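Local structure of lovastatin nonaketide synthase, polyketide synthase component (Aspergillus terreus, 7CPX) at residues 1286-1291 against 1603-1608; 1351-1356 against 1557-1562; 1379-1384 against 1407-1412; 1550-1555 against 1578-1583. The protein builds the polyketide precursor of the hypolipidemic drug lovastatin, using malonyl-CoA, S-adenosylmethionine and NADPH to assemble dihydromonacolin L on its carrier domain. The protein carries 2 engineered substitutions. All coordinates share one frame; numbering follows the deposited sequence.

Contact 1. Residues 1286-1291 against 1603-1608; sequences LLDNPE and TDRDAN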
loop_
_atom_site.group_PDB
_atom_site.type_symbol
_atom_site.label_atom_id
_atom_site.label_comp_id
_atom_site.label_asym_id
_atom_site.label_seq_id
_atom_site.Cartn_x
_atom_site.Cartn_y
_atom_site.Cartn_z
ATOM N N LEU A 1286 -2.975 -46.680 65.802
ATOM C CA LEU A 1286 -2.056 -47.656 65.216
ATOM C C LEU A 1286 -2.251 -47.633 63.703
ATOM O O LEU A 1286 -3.252 -48.145 63.194
ATOM C CB LEU A 1286 -2.295 -49.050 65.783
ATOM C CG LEU A 1286 -1.264 -50.105 65.378
ATOM C CD1 LEU A 1286 0.079 -49.829 66.040
ATOM C CD2 LEU A 1286 -1.760 -51.501 65.718
ATOM N N LEU A 1287 -1.295 -47.041 62.990
ATOM C CA LEU A 1287 -1.327 -47.043 61.531
ATOM C C LEU A 1287 -1.048 -48.458 61.042
ATOM O O LEU A 1287 0.102 -48.907 61.043
ATOM C CB LEU A 1287 -0.306 -46.058 60.969
ATOM C CG LEU A 1287 -0.471 -44.566 61.285
ATOM C CD1 LEU A 1287 -1.908 -44.112 61.077
ATOM C CD2 LEU A 1287 -0.001 -44.230 62.693
ATOM N N ASP A 1288 -2.096 -49.163 60.621
ATOM C CA ASP A 1288 -2.016 -50.584 60.307
ATOM C C ASP A 1288 -2.672 -50.881 58.966
ATOM O O ASP A 1288 -3.450 -51.831 58.828
ATOM C CB ASP A 1288 -2.659 -51.414 61.415
ATOM C CG ASP A 1288 -2.322 -52.888 61.313
ATOM O OD1 ASP A 1288 -1.488 -53.252 60.459
ATOM O OD2 ASP A 1288 -2.891 -53.683 62.090
ATOM N N ASN A 1289 -2.372 -50.073 57.958
ATOM C CA ASN A 1289 -2.900 -50.324 56.626
ATOM C C ASN A 1289 -2.274 -51.597 56.057
ATOM O O ASN A 1289 -1.040 -51.702 56.003
ATOM C CB ASN A 1289 -2.607 -49.140 55.704
ATOM C CG ASN A 1289 -3.256 -49.284 54.340
ATOM O OD1 ASN A 1289 -3.541 -50.392 53.884
ATOM N ND2 ASN A 1289 -3.490 -48.158 53.678
ATOM N N PRO A 1290 -3.074 -52.578 55.630
ATOM C CA PRO A 1290 -2.477 -53.784 55.033
ATOM C C PRO A 1290 -1.622 -53.496 53.813
ATOM O O PRO A 1290 -0.617 -54.184 53.595
ATOM C CB PRO A 1290 -3.699 -54.642 54.678
ATOM C CG PRO A 1290 -4.771 -54.173 55.592
ATOM C CD PRO A 1290 -4.535 -52.705 55.771
ATOM N N GLU A 1291 -1.990 -52.498 53.008
ATOM C CA GLU A 1291 -1.198 -52.165 51.831
ATOM C C GLU A 1291 0.223 -51.762 52.193
ATOM O O GLU A 1291 1.120 -51.868 51.348
ATOM C CB GLU A 1291 -1.874 -51.034 51.051
ATOM C CG GLU A 1291 -1.090 -50.550 49.842
ATOM C CD GLU A 1291 -1.834 -49.490 49.055
ATOM O OE1 GLU A 1291 -2.973 -49.153 49.441
ATOM O OE2 GLU A 1291 -1.280 -48.993 48.052
ATOM N N THR A 1603 2.083 -49.960 62.928
ATOM C CA THR A 1603 2.086 -51.397 63.165
ATOM C C THR A 1603 3.503 -51.939 63.026
ATOM O O THR A 1603 4.114 -51.845 61.958
ATOM C CB THR A 1603 1.138 -52.099 62.191
ATOM O OG1 THR A 1603 1.113 -53.503 62.475
ATOM C CG2 THR A 1603 1.575 -51.885 60.745
ATOM N N ASP A 1604 4.028 -52.490 64.116
ATOM C CA ASP A 1604 5.377 -53.040 64.168
ATOM C C ASP A 1604 5.348 -54.435 64.770
ATOM O O ASP A 1604 6.207 -54.809 65.573
ATOM C CB ASP A 1604 6.304 -52.126 64.966
ATOM C CG ASP A 1604 5.780 -51.837 66.360
ATOM O OD1 ASP A 1604 4.679 -52.323 66.695
ATOM O OD2 ASP A 1604 6.469 -51.123 67.119
ATOM N N ARG A 1605 4.347 -55.227 64.384
ATOM C CA ARG A 1605 4.149 -56.525 65.016
ATOM C C ARG A 1605 5.291 -57.489 64.722
ATOM O O ARG A 1605 5.691 -58.254 65.607
ATOM C CB ARG A 1605 2.811 -57.129 64.578
ATOM C CG ARG A 1605 2.766 -57.697 63.160
ATOM C CD ARG A 1605 2.901 -56.623 62.092
ATOM N NE ARG A 1605 2.602 -57.144 60.765
ATOM C CZ ARG A 1605 1.380 -57.278 60.270
ATOM N NH1 ARG A 1605 0.309 -56.931 60.965
ATOM N NH2 ARG A 1605 1.226 -57.776 59.046
ATOM N N ASP A 1606 5.833 -57.473 63.503
ATOM C CA ASP A 1606 6.796 -58.487 63.087
ATOM C C ASP A 1606 8.195 -57.927 62.862
ATOM O O ASP A 1606 9.136 -58.342 63.544
ATOM C CB ASP A 1606 6.292 -59.169 61.808
ATOM C CG ASP A 1606 7.201 -60.292 61.344
ATOM O OD1 ASP A 1606 8.120 -60.670 62.100
ATOM O OD2 ASP A 1606 6.997 -60.795 60.218
ATOM N N ALA A 1607 8.359 -56.976 61.942
ATOM C CA ALA A 1607 9.695 -56.519 61.576
ATOM C C ALA A 1607 9.663 -55.466 60.476
ATOM O O ALA A 1607 8.595 -55.134 59.950
ATOM C CB ALA A 1607 10.557 -57.699 61.119
ATOM N N ASN A 1608 10.834 -54.936 60.130
ATOM C CA ASN A 1608 11.095 -54.116 58.952
ATOM C C ASN A 1608 10.551 -52.700 59.090
ATOM O O ASN A 1608 10.793 -51.876 58.200
ATOM C CB ASN A 1608 10.516 -54.743 57.674
ATOM C CG ASN A 1608 10.893 -56.204 57.524
ATOM O OD1 ASN A 1608 11.420 -56.818 58.450
ATOM N ND2 ASN A 1608 10.625 -56.769 56.354
#
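Asp-1288 and Thr-1603 meet through two extended first torsions: CG of Asp-1288 lies trans to its backbone N (chi1 -166°), as does OG1 of Thr-1603 (chi1 -178°). The carboxylate is thereby swung up to the hydroxyl, which donates a weak hydrogen bond from OG1 of Thr-1603 to OD1 of Asp-1288 at 3.3 Å. The same oxygen also bonds the indole NE1 of Trp-1293. Beside it, the backbone N of Thr-1603 bonds O of Leu-1287 at 2.9 Å. Leu-1287 also pairs through its backbone with Arg-1601, so that strand 1286-1287 adds itself, parallel, to strand 1600-1602 at the edge of the Rossmann-like methyltransferase sheet. Leu-1286 covers this junction, its CD1 lying 3.7 Å from N of Thr-1603. Arg-1605 reaches across as well, with NH1 4.1 Å from OD1 of Asp-1288; no N-H of the guanidinium is aimed at that oxygen, while Trp-1293 receives the cation-pi contact of the arginine. The carboxylate thus rests on two neutral donors, and the nearby guanidinium probably favours its charge through space, without a salt bridge.

Contact 2. Residues 1351-1356 against 1557-1562; sequences HLWYDP and LGFIFG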
loop_
_atom_site.group_PDB
_atom_site.type_symbol
_atom_site.label_atom_id
_atom_site.label_comp_id
_atom_site.label_asym_id
_atom_site.label_seq_id
_atom_site.Cartn_x
_atom_site.Cartn_y
_atom_site.Cartn_z
ATOM N N HIS A 1351 32.133 -59.538 57.822
ATOM C CA HIS A 1351 32.049 -60.955 58.139
ATOM C C HIS A 1351 31.195 -61.234 59.367
ATOM O O HIS A 1351 30.737 -62.367 59.537
ATOM C CB HIS A 1351 33.454 -61.526 58.336
ATOM C CG HIS A 1351 34.159 -61.835 57.052
ATOM N ND1 HIS A 1351 34.451 -60.870 56.113
ATOM C CD2 HIS A 1351 34.617 -63.005 56.546
ATOM C CE1 HIS A 1351 35.066 -61.430 55.086
ATOM N NE2 HIS A 1351 35.178 -62.724 55.324
ATOM N N LEU A 1352 30.957 -60.231 60.215
ATOM C CA LEU A 1352 29.941 -60.372 61.249
ATOM C C LEU A 1352 28.605 -60.784 60.658
ATOM O O LEU A 1352 27.703 -61.170 61.404
ATOM C CB LEU A 1352 29.763 -59.065 62.031
ATOM C CG LEU A 1352 30.969 -58.506 62.790
ATOM C CD1 LEU A 1352 30.579 -57.251 63.559
ATOM C CD2 LEU A 1352 31.577 -59.533 63.728
ATOM N N TRP A 1353 28.456 -60.681 59.345
ATOM C CA TRP A 1353 27.369 -61.297 58.606
ATOM C C TRP A 1353 27.859 -62.384 57.666
ATOM O O TRP A 1353 27.206 -63.421 57.537
ATOM C CB TRP A 1353 26.609 -60.230 57.804
ATOM C CG TRP A 1353 26.193 -59.029 58.610
ATOM C CD1 TRP A 1353 27.009 -58.179 59.304
ATOM C CD2 TRP A 1353 24.862 -58.527 58.777
ATOM N NE1 TRP A 1353 26.267 -57.193 59.903
ATOM C CE2 TRP A 1353 24.946 -57.381 59.592
ATOM C CE3 TRP A 1353 23.607 -58.936 58.316
ATOM C CZ2 TRP A 1353 23.824 -56.644 59.962
ATOM C CZ3 TRP A 1353 22.495 -58.204 58.684
ATOM C CH2 TRP A 1353 22.611 -57.069 59.498
ATOM N N TYR A 1354 29.014 -62.190 57.027
ATOM C CA TYR A 1354 29.519 -63.145 56.049
ATOM C C TYR A 1354 30.305 -64.294 56.673
ATOM O O TYR A 1354 30.693 -65.218 55.950
ATOM C CB TYR A 1354 30.415 -62.443 55.017
ATOM C CG TYR A 1354 29.851 -61.169 54.413
ATOM C CD1 TYR A 1354 28.508 -60.836 54.543
ATOM C CD2 TYR A 1354 30.670 -60.303 53.702
ATOM C CE1 TYR A 1354 28.003 -59.674 53.992
ATOM C CE2 TYR A 1354 30.173 -59.143 53.144
ATOM C CZ TYR A 1354 28.838 -58.832 53.291
ATOM O OH TYR A 1354 28.341 -57.675 52.737
ATOM N N ASP A 1355 30.556 -64.263 57.981
ATOM C CA ASP A 1355 31.359 -65.308 58.613
ATOM C C ASP A 1355 30.835 -66.717 58.376
ATOM O O ASP A 1355 31.649 -67.601 58.060
ATOM C CB ASP A 1355 31.457 -65.052 60.125
ATOM C CG ASP A 1355 32.681 -64.244 60.506
ATOM O OD1 ASP A 1355 33.764 -64.491 59.934
ATOM O OD2 ASP A 1355 32.561 -63.357 61.378
ATOM N N PRO A 1356 29.536 -67.003 58.503
ATOM C CA PRO A 1356 29.085 -68.403 58.457
ATOM C C PRO A 1356 29.224 -69.040 57.082
ATOM O O PRO A 1356 28.236 -69.494 56.495
ATOM C CB PRO A 1356 27.614 -68.310 58.886
ATOM C CG PRO A 1356 27.488 -66.991 59.578
ATOM C CD PRO A 1356 28.446 -66.090 58.880
ATOM N N LEU A 1557 20.038 -54.252 59.777
ATOM C CA LEU A 1557 20.407 -52.926 59.288
ATOM C C LEU A 1557 21.804 -52.470 59.707
ATOM O O LEU A 1557 22.069 -51.262 59.695
ATOM C CB LEU A 1557 19.379 -51.894 59.766
ATOM C CG LEU A 1557 19.515 -51.393 61.205
ATOM C CD1 LEU A 1557 18.349 -50.491 61.547
ATOM C CD2 LEU A 1557 19.610 -52.543 62.198
ATOM N N GLY A 1558 22.704 -53.383 60.067
ATOM C CA GLY A 1558 23.971 -52.958 60.648
ATOM C C GLY A 1558 24.822 -52.133 59.699
ATOM O O GLY A 1558 25.309 -51.055 60.059
ATOM N N PHE A 1559 24.991 -52.614 58.465
ATOM C CA PHE A 1559 26.017 -52.078 57.574
ATOM C C PHE A 1559 25.885 -50.575 57.377
ATOM O O PHE A 1559 26.751 -49.803 57.802
ATOM C CB PHE A 1559 25.953 -52.741 56.195
ATOM C CG PHE A 1559 26.007 -54.239 56.220
ATOM C CD1 PHE A 1559 27.220 -54.902 56.271
ATOM C CD2 PHE A 1559 24.843 -54.984 56.155
ATOM C CE1 PHE A 1559 27.269 -56.281 56.279
ATOM C CE2 PHE A 1559 24.887 -56.360 56.161
ATOM C CZ PHE A 1559 26.101 -57.009 56.218
ATOM N N ILE A 1560 24.796 -50.154 56.735
ATOM C CA ILE A 1560 24.677 -48.765 56.305
ATOM C C ILE A 1560 24.501 -47.845 57.504
ATOM O O ILE A 1560 25.080 -46.754 57.557
ATOM C CB ILE A 1560 23.520 -48.622 55.300
ATOM C CG1 ILE A 1560 23.523 -47.223 54.683
ATOM C CG2 ILE A 1560 22.183 -48.902 55.975
ATOM C CD1 ILE A 1560 22.511 -47.054 53.579
ATOM N N PHE A 1561 23.701 -48.265 58.485
ATOM C CA PHE A 1561 23.448 -47.409 59.637
ATOM C C PHE A 1561 24.725 -47.145 60.420
ATOM O O PHE A 1561 24.969 -46.014 60.856
ATOM C CB PHE A 1561 22.384 -48.043 60.531
ATOM C CG PHE A 1561 20.988 -47.885 60.005
ATOM C CD1 PHE A 1561 20.538 -48.668 58.956
ATOM C CD2 PHE A 1561 20.128 -46.950 60.555
ATOM C CE1 PHE A 1561 19.253 -48.522 58.467
ATOM C CE2 PHE A 1561 18.843 -46.800 60.070
ATOM C CZ PHE A 1561 18.405 -47.588 59.025
ATOM N N GLY A 1562 25.571 -48.163 60.584
ATOM C CA GLY A 1562 26.751 -48.013 61.420
ATOM C C GLY A 1562 27.797 -47.052 60.885
ATOM O O GLY A 1562 28.840 -46.889 61.529
#
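The last turn of helix 1339-1354 faces helix 1554-1561 with Trp-1353 and Gly-1558 as the nearest backbone pair, their CA atoms 9.2 Å apart, and the second helix is kinked here, the N atoms of Phe-1559 and Ile-1560 making no bond to the turn before. CG of Trp-1353 lies beside its backbone N and opposite the carbonyl carbon (chi1 -51°), which sends the indole across the gap. Phe-1559 overlaps one face of it obliquely, though the modelled separation is closer than carbons can sit and therefore doubtful. The benzo end runs on to the helix backbone, where CZ2 of Trp-1353 comes 3.4 Å from N of Gly-1558, a residue without a side chain, and CH2 meets N of Leu-1557 at the ring edge. Tyr-1354 approaches the phenyl tip obliquely, its CE1 4.0 Å from CZ of Phe-1559. Ile-1305, Ile-1308 and Leu-1320 pack on the indole from neighbouring helices. The three rings form a buried aromatic cluster that joins helix 1339-1354 to helix 1554-1561, which follows strand 1542-1547 of the Rossmann-like methyltransferase sheet.

Contact 3. Residues 1379-1384 against 1407-1412; sequences VRLVQR and GLLTEF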
loop_
_atom_site.group_PDB
_atom_site.type_symbol
_atom_site.label_atom_id
_atom_site.label_comp_id
_atom_site.label_asym_id
_atom_site.label_seq_id
_atom_site.Cartn_x
_atom_site.Cartn_y
_atom_site.Cartn_z
ATOM N N VAL A 1379 20.054 -53.702 50.342
ATOM C CA VAL A 1379 21.211 -54.579 50.225
ATOM C C VAL A 1379 22.185 -54.078 49.166
ATOM O O VAL A 1379 23.388 -54.347 49.256
ATOM C CB VAL A 1379 20.755 -56.020 49.935
ATOM C CG1 VAL A 1379 20.437 -56.199 48.463
ATOM C CG2 VAL A 1379 21.812 -57.013 50.401
ATOM N N ARG A 1380 21.704 -53.342 48.161
ATOM C CA ARG A 1380 22.614 -52.721 47.205
ATOM C C ARG A 1380 23.506 -51.696 47.890
ATOM O O ARG A 1380 24.709 -51.628 47.613
ATOM C CB ARG A 1380 21.816 -52.073 46.072
ATOM C CG ARG A 1380 22.666 -51.489 44.954
ATOM C CD ARG A 1380 23.502 -52.561 44.277
ATOM N NE ARG A 1380 24.096 -52.096 43.029
ATOM C CZ ARG A 1380 24.899 -52.826 42.266
ATOM N NH1 ARG A 1380 25.240 -54.061 42.602
ATOM N NH2 ARG A 1380 25.371 -52.305 41.137
ATOM N N LEU A 1381 22.937 -50.889 48.789
ATOM C CA LEU A 1381 23.755 -49.984 49.588
ATOM C C LEU A 1381 24.677 -50.758 50.513
ATOM O O LEU A 1381 25.817 -50.345 50.746
ATOM C CB LEU A 1381 22.867 -49.046 50.397
ATOM C CG LEU A 1381 22.334 -47.829 49.651
ATOM C CD1 LEU A 1381 21.335 -47.104 50.516
ATOM C CD2 LEU A 1381 23.472 -46.898 49.252
ATOM N N VAL A 1382 24.200 -51.875 51.062
ATOM C CA VAL A 1382 25.080 -52.715 51.868
ATOM C C VAL A 1382 26.317 -53.072 51.060
ATOM O O VAL A 1382 27.452 -52.892 51.514
ATOM C CB VAL A 1382 24.335 -53.976 52.345
ATOM C CG1 VAL A 1382 25.320 -55.001 52.894
ATOM C CG2 VAL A 1382 23.293 -53.618 53.388
ATOM N N GLN A 1383 26.111 -53.542 49.831
ATOM C CA GLN A 1383 27.230 -53.879 48.956
ATOM C C GLN A 1383 28.120 -52.663 48.718
ATOM O O GLN A 1383 29.338 -52.711 48.937
ATOM C CB GLN A 1383 26.695 -54.412 47.626
ATOM C CG GLN A 1383 27.405 -55.641 47.091
ATOM C CD GLN A 1383 26.842 -56.092 45.756
ATOM O OE1 GLN A 1383 26.341 -55.282 44.976
ATOM N NE2 GLN A 1383 26.914 -57.391 45.490
ATOM N N ARG A 1384 27.516 -51.555 48.284
ATOM C CA ARG A 1384 28.258 -50.381 47.842
ATOM C C ARG A 1384 29.028 -49.697 48.961
ATOM O O ARG A 1384 30.026 -49.025 48.682
ATOM C CB ARG A 1384 27.298 -49.372 47.202
ATOM C CG ARG A 1384 27.125 -49.508 45.691
ATOM C CD ARG A 1384 26.964 -50.951 45.237
ATOM N NE ARG A 1384 28.253 -51.593 45.004
ATOM C CZ ARG A 1384 29.021 -51.370 43.946
ATOM N NH1 ARG A 1384 28.658 -50.528 42.992
ATOM N NH2 ARG A 1384 30.185 -52.005 43.843
ATOM N N GLY A 1407 24.186 -42.272 45.848
ATOM C CA GLY A 1407 23.702 -43.099 44.757
ATOM C C GLY A 1407 22.380 -43.776 45.066
ATOM O O GLY A 1407 21.468 -43.780 44.237
ATOM N N LEU A 1408 22.256 -44.358 46.263
ATOM C CA LEU A 1408 21.061 -45.116 46.603
ATOM C C LEU A 1408 20.514 -44.851 48.001
ATOM O O LEU A 1408 19.452 -45.390 48.330
ATOM C CB LEU A 1408 21.328 -46.624 46.450
ATOM C CG LEU A 1408 21.674 -47.116 45.042
ATOM C CD1 LEU A 1408 23.177 -47.086 44.800
ATOM C CD2 LEU A 1408 21.124 -48.515 44.819
ATOM N N LEU A 1409 21.186 -44.052 48.836
ATOM C CA LEU A 1409 20.654 -43.791 50.171
ATOM C C LEU A 1409 19.295 -43.108 50.091
ATOM O O LEU A 1409 18.378 -43.443 50.851
ATOM C CB LEU A 1409 21.638 -42.945 50.982
ATOM C CG LEU A 1409 21.213 -42.601 52.411
ATOM C CD1 LEU A 1409 21.130 -43.846 53.281
ATOM C CD2 LEU A 1409 22.175 -41.591 53.013
ATOM N N THR A 1410 19.144 -42.152 49.175
ATOM C CA THR A 1410 17.821 -41.595 48.916
ATOM C C THR A 1410 16.873 -42.676 48.417
ATOM O O THR A 1410 15.704 -42.727 48.819
ATOM C CB THR A 1410 17.919 -40.455 47.902
ATOM O OG1 THR A 1410 18.669 -39.372 48.466
ATOM C CG2 THR A 1410 16.533 -39.963 47.512
ATOM N N GLU A 1411 17.361 -43.555 47.538
ATOM C CA GLU A 1411 16.549 -44.680 47.092
ATOM C C GLU A 1411 16.214 -45.603 48.254
ATOM O O GLU A 1411 15.106 -46.145 48.326
ATOM C CB GLU A 1411 17.275 -45.450 45.989
ATOM C CG GLU A 1411 17.571 -44.621 44.753
ATOM C CD GLU A 1411 18.228 -45.431 43.653
ATOM O OE1 GLU A 1411 18.442 -46.645 43.854
ATOM O OE2 GLU A 1411 18.531 -44.854 42.588
ATOM N N PHE A 1412 17.159 -45.803 49.174
ATOM C CA PHE A 1412 16.873 -46.616 50.351
ATOM C C PHE A 1412 15.759 -45.998 51.186
ATOM O O PHE A 1412 14.865 -46.705 51.663
ATOM C CB PHE A 1412 18.141 -46.793 51.184
ATOM C CG PHE A 1412 17.886 -47.250 52.592
ATOM C CD1 PHE A 1412 17.592 -48.575 52.864
ATOM C CD2 PHE A 1412 17.953 -46.354 53.646
ATOM C CE1 PHE A 1412 17.362 -48.997 54.159
ATOM C CE2 PHE A 1412 17.724 -46.769 54.943
ATOM C CZ PHE A 1412 17.428 -48.093 55.200
#
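Apolar contacts carry the meeting of Leu-1381 with Leu-1408, whose side chains run antiparallel alongside one another. CD2 of Leu-1381 lies 3.5 Å from CB of Leu-1408, while CD1, the other branch, pushes into the first turn of the partner helix. There CD1 of Leu-1381 touches CB of Phe-1412 at 3.3 Å, the two side chains set roughly perpendicular, and the same CD1 of Leu-1381 rests 3.4 Å from CA of Leu-1409. The aliphatic start of Arg-1380 joins in, its CG 3.4 Å from CD2 of Leu-1408. The arrangement is helix-to-helix packing in which the flank of helix 1376-1386 meets the start of helix 1409-1415, with Leu-1408 at the N-cap position; Ile-1560 of helix 1554-1561 packs against both Leu-1381 and Leu-1409. The polar ends of the two arginines turn to other partners. The chain of Arg-1380 bends at chi2 (61°), and its NH1 makes a weak hydrogen bond to OE1 of Gln-1383 at 2.9 Å. The guanidinium of Arg-1384 turns from 1407-1412 and bonds OE1 of Gln-1387 through NH2.

Contact 4. Residues 1550-1555 against 1578-1583; sequences THKEHT and EPFVSF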
loop_
_atom_site.group_PDB
_atom_site.type_symbol
_atom_site.label_atom_id
_atom_site.label_comp_id
_atom_site.label_asym_id
_atom_site.label_seq_id
_atom_site.Cartn_x
_atom_site.Cartn_y
_atom_site.Cartn_z
ATOM N N THR A 1550 13.715 -47.209 66.075
ATOM C CA THR A 1550 13.216 -47.769 67.321
ATOM C C THR A 1550 13.363 -49.282 67.264
ATOM O O THR A 1550 13.494 -49.867 66.188
ATOM C CB THR A 1550 11.754 -47.374 67.569
ATOM O OG1 THR A 1550 11.298 -47.952 68.797
ATOM C CG2 THR A 1550 10.862 -47.842 66.430
ATOM N N HIS A 1551 13.353 -49.907 68.440
ATOM C CA HIS A 1551 13.348 -51.365 68.568
ATOM C C HIS A 1551 14.390 -52.003 67.644
ATOM O O HIS A 1551 14.076 -52.710 66.686
ATOM C CB HIS A 1551 11.948 -51.919 68.288
ATOM C CG HIS A 1551 10.930 -51.513 69.305
ATOM N ND1 HIS A 1551 10.827 -52.121 70.539
ATOM C CD2 HIS A 1551 9.972 -50.558 69.276
ATOM C CE1 HIS A 1551 9.848 -51.557 71.224
ATOM N NE2 HIS A 1551 9.314 -50.606 70.481
ATOM N N LYS A 1552 15.652 -51.720 67.963
ATOM C CA LYS A 1552 16.760 -52.183 67.140
ATOM C C LYS A 1552 16.666 -53.682 66.884
ATOM O O LYS A 1552 16.217 -54.456 67.732
ATOM C CB LYS A 1552 18.098 -51.873 67.816
ATOM C CG LYS A 1552 19.290 -52.000 66.885
ATOM C CD LYS A 1552 20.601 -51.772 67.615
ATOM C CE LYS A 1552 21.786 -51.892 66.671
ATOM N NZ LYS A 1552 23.088 -51.768 67.382
ATOM N N GLU A 1553 17.096 -54.084 65.689
ATOM C CA GLU A 1553 17.248 -55.490 65.336
ATOM C C GLU A 1553 18.586 -55.646 64.631
ATOM O O GLU A 1553 18.805 -55.050 63.572
ATOM C CB GLU A 1553 16.098 -55.968 64.447
ATOM C CG GLU A 1553 14.722 -55.758 65.060
ATOM C CD GLU A 1553 14.491 -56.615 66.290
ATOM O OE1 GLU A 1553 15.343 -57.482 66.581
ATOM O OE2 GLU A 1553 13.460 -56.421 66.965
ATOM N N HIS A 1554 19.475 -56.449 65.217
ATOM C CA HIS A 1554 20.864 -56.475 64.771
ATOM C C HIS A 1554 21.007 -57.108 63.392
ATOM O O HIS A 1554 21.858 -56.692 62.598
ATOM C CB HIS A 1554 21.720 -57.224 65.793
ATOM C CG HIS A 1554 21.623 -56.673 67.182
ATOM N ND1 HIS A 1554 20.496 -56.817 67.963
ATOM C CD2 HIS A 1554 22.512 -55.979 67.931
ATOM C CE1 HIS A 1554 20.694 -56.235 69.132
ATOM N NE2 HIS A 1554 21.910 -55.720 69.139
ATOM N N THR A 1555 20.188 -58.112 63.088
ATOM C CA THR A 1555 20.366 -58.930 61.893
ATOM C C THR A 1555 19.878 -58.261 60.614
ATOM O O THR A 1555 19.790 -58.944 59.587
ATOM C CB THR A 1555 19.627 -60.263 62.053
ATOM O OG1 THR A 1555 18.226 -60.016 62.230
ATOM C CG2 THR A 1555 20.148 -61.035 63.242
ATOM N N GLU A 1578 22.443 -42.724 68.839
ATOM C CA GLU A 1578 21.286 -42.122 69.478
ATOM C C GLU A 1578 20.269 -43.248 69.593
ATOM O O GLU A 1578 19.732 -43.697 68.572
ATOM C CB GLU A 1578 20.737 -40.936 68.684
ATOM C CG GLU A 1578 19.554 -40.244 69.353
ATOM C CD GLU A 1578 19.854 -39.803 70.774
ATOM O OE1 GLU A 1578 21.010 -39.424 71.051
ATOM O OE2 GLU A 1578 18.933 -39.840 71.616
ATOM N N PRO A 1579 19.977 -43.730 70.806
ATOM C CA PRO A 1579 19.395 -45.074 70.951
ATOM C C PRO A 1579 18.232 -45.364 70.018
ATOM O O PRO A 1579 17.493 -44.459 69.619
ATOM C CB PRO A 1579 18.939 -45.099 72.415
ATOM C CG PRO A 1579 19.784 -44.091 73.098
ATOM C CD PRO A 1579 20.038 -43.015 72.093
ATOM N N PHE A 1580 18.066 -46.639 69.670
ATOM C CA PHE A 1580 16.875 -47.081 68.959
ATOM C C PHE A 1580 15.711 -47.052 69.935
ATOM O O PHE A 1580 15.170 -48.097 70.311
ATOM C CB PHE A 1580 17.065 -48.485 68.386
ATOM C CG PHE A 1580 17.939 -48.529 67.167
ATOM C CD1 PHE A 1580 19.303 -48.313 67.264
ATOM C CD2 PHE A 1580 17.396 -48.806 65.927
ATOM C CE1 PHE A 1580 20.105 -48.360 66.140
ATOM C CE2 PHE A 1580 18.189 -48.852 64.802
ATOM C CZ PHE A 1580 19.547 -48.632 64.907
ATOM N N VAL A 1581 15.333 -45.845 70.351
ATOM C CA VAL A 1581 14.382 -45.641 71.435
ATOM C C VAL A 1581 13.123 -46.453 71.173
ATOM O O VAL A 1581 12.477 -46.302 70.131
ATOM C CB VAL A 1581 14.058 -44.144 71.595
ATOM C CG1 VAL A 1581 13.088 -43.924 72.736
ATOM C CG2 VAL A 1581 15.335 -43.345 71.821
ATOM N N SER A 1582 12.777 -47.334 72.109
ATOM C CA SER A 1582 11.514 -48.049 72.027
ATOM C C SER A 1582 10.359 -47.069 72.179
ATOM O O SER A 1582 10.494 -46.010 72.798
ATOM C CB SER A 1582 11.438 -49.124 73.109
ATOM O OG SER A 1582 11.590 -48.556 74.398
ATOM N N PHE A 1583 9.207 -47.423 71.603
ATOM C CA PHE A 1583 8.062 -46.526 71.698
ATOM C C PHE A 1583 7.700 -46.235 73.149
ATOM O O PHE A 1583 7.147 -45.171 73.435
ATOM C CB PHE A 1583 6.856 -47.102 70.945
ATOM C CG PHE A 1583 6.232 -48.303 71.600
ATOM C CD1 PHE A 1583 5.314 -48.155 72.627
ATOM C CD2 PHE A 1583 6.544 -49.579 71.167
ATOM C CE1 PHE A 1583 4.735 -49.259 73.222
ATOM C CE2 PHE A 1583 5.967 -50.686 71.757
ATOM C CZ PHE A 1583 5.061 -50.526 72.785
#
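Lys-1552 lies along one face of the Phe-1580 ring, its chain extended throughout. CB of Lys-1552 sits 3.4 Å from CG of Phe-1580, at the root of the ring. CG of Lys-1552 is almost exactly above the centre, 3.6 Å from the centroid of the Phe-1580 ring and 5° off the normal, a CH-pi contact. CD of Lys-1552 then passes CD1 of Phe-1580 at 3.7 Å, and CE of Lys-1552 leaves over the rim, 3.9 Å from CE1 of Phe-1580. The ammonium NZ, beyond the ring, forms a salt bridge with Glu-1324 of helix 1313-1324. Phe-1580 is the centre of an inverse gamma turn, and its carbonyl O accepts a weak hydrogen bond from N of His-1551 at 3.2 Å. This turn lies in the loop between helices 1554-1561 and 1583-1592 of the methyltransferase fold and faces residues 1550-1552, which follow strand 1542-1547. Ser-1582 is the N-cap residue of helix 1583-1592, its OG bonding N of Arg-1585. CB of Ser-1582 also lies over one face of the His-1551 imidazole, 3.9 Å from the ring centroid. Phe-1583 meets the same imidazole rim to rim, with CD2 of Phe-1583 near the imidazole plane and the two rings inclined at 45°.

Overall arrangement
Contact 2 is the fully buried one, an aromatic core between helices; contacts 1, 3 and 4 are only partly buried. Contact 2 lies on helix 1554-1561 and contact 4 uses the residues leading into it, and Leu-1557 packs on Phe-1580 between them. Contact 3 continues the same apolar core, since Phe-1559 reaches Val-1382 and Phe-1561 reaches Phe-1412. Contact 1 belongs to the sheet edge, about 25 Å from contact 2 between centres, and touches contact 4 through Asp-1604 and His-1551. Chemistry follows place: backbone pairing and a carboxylate at the edge strand, mixed CH-pi and polar bonds in the connecting loops, carbon packing among helices.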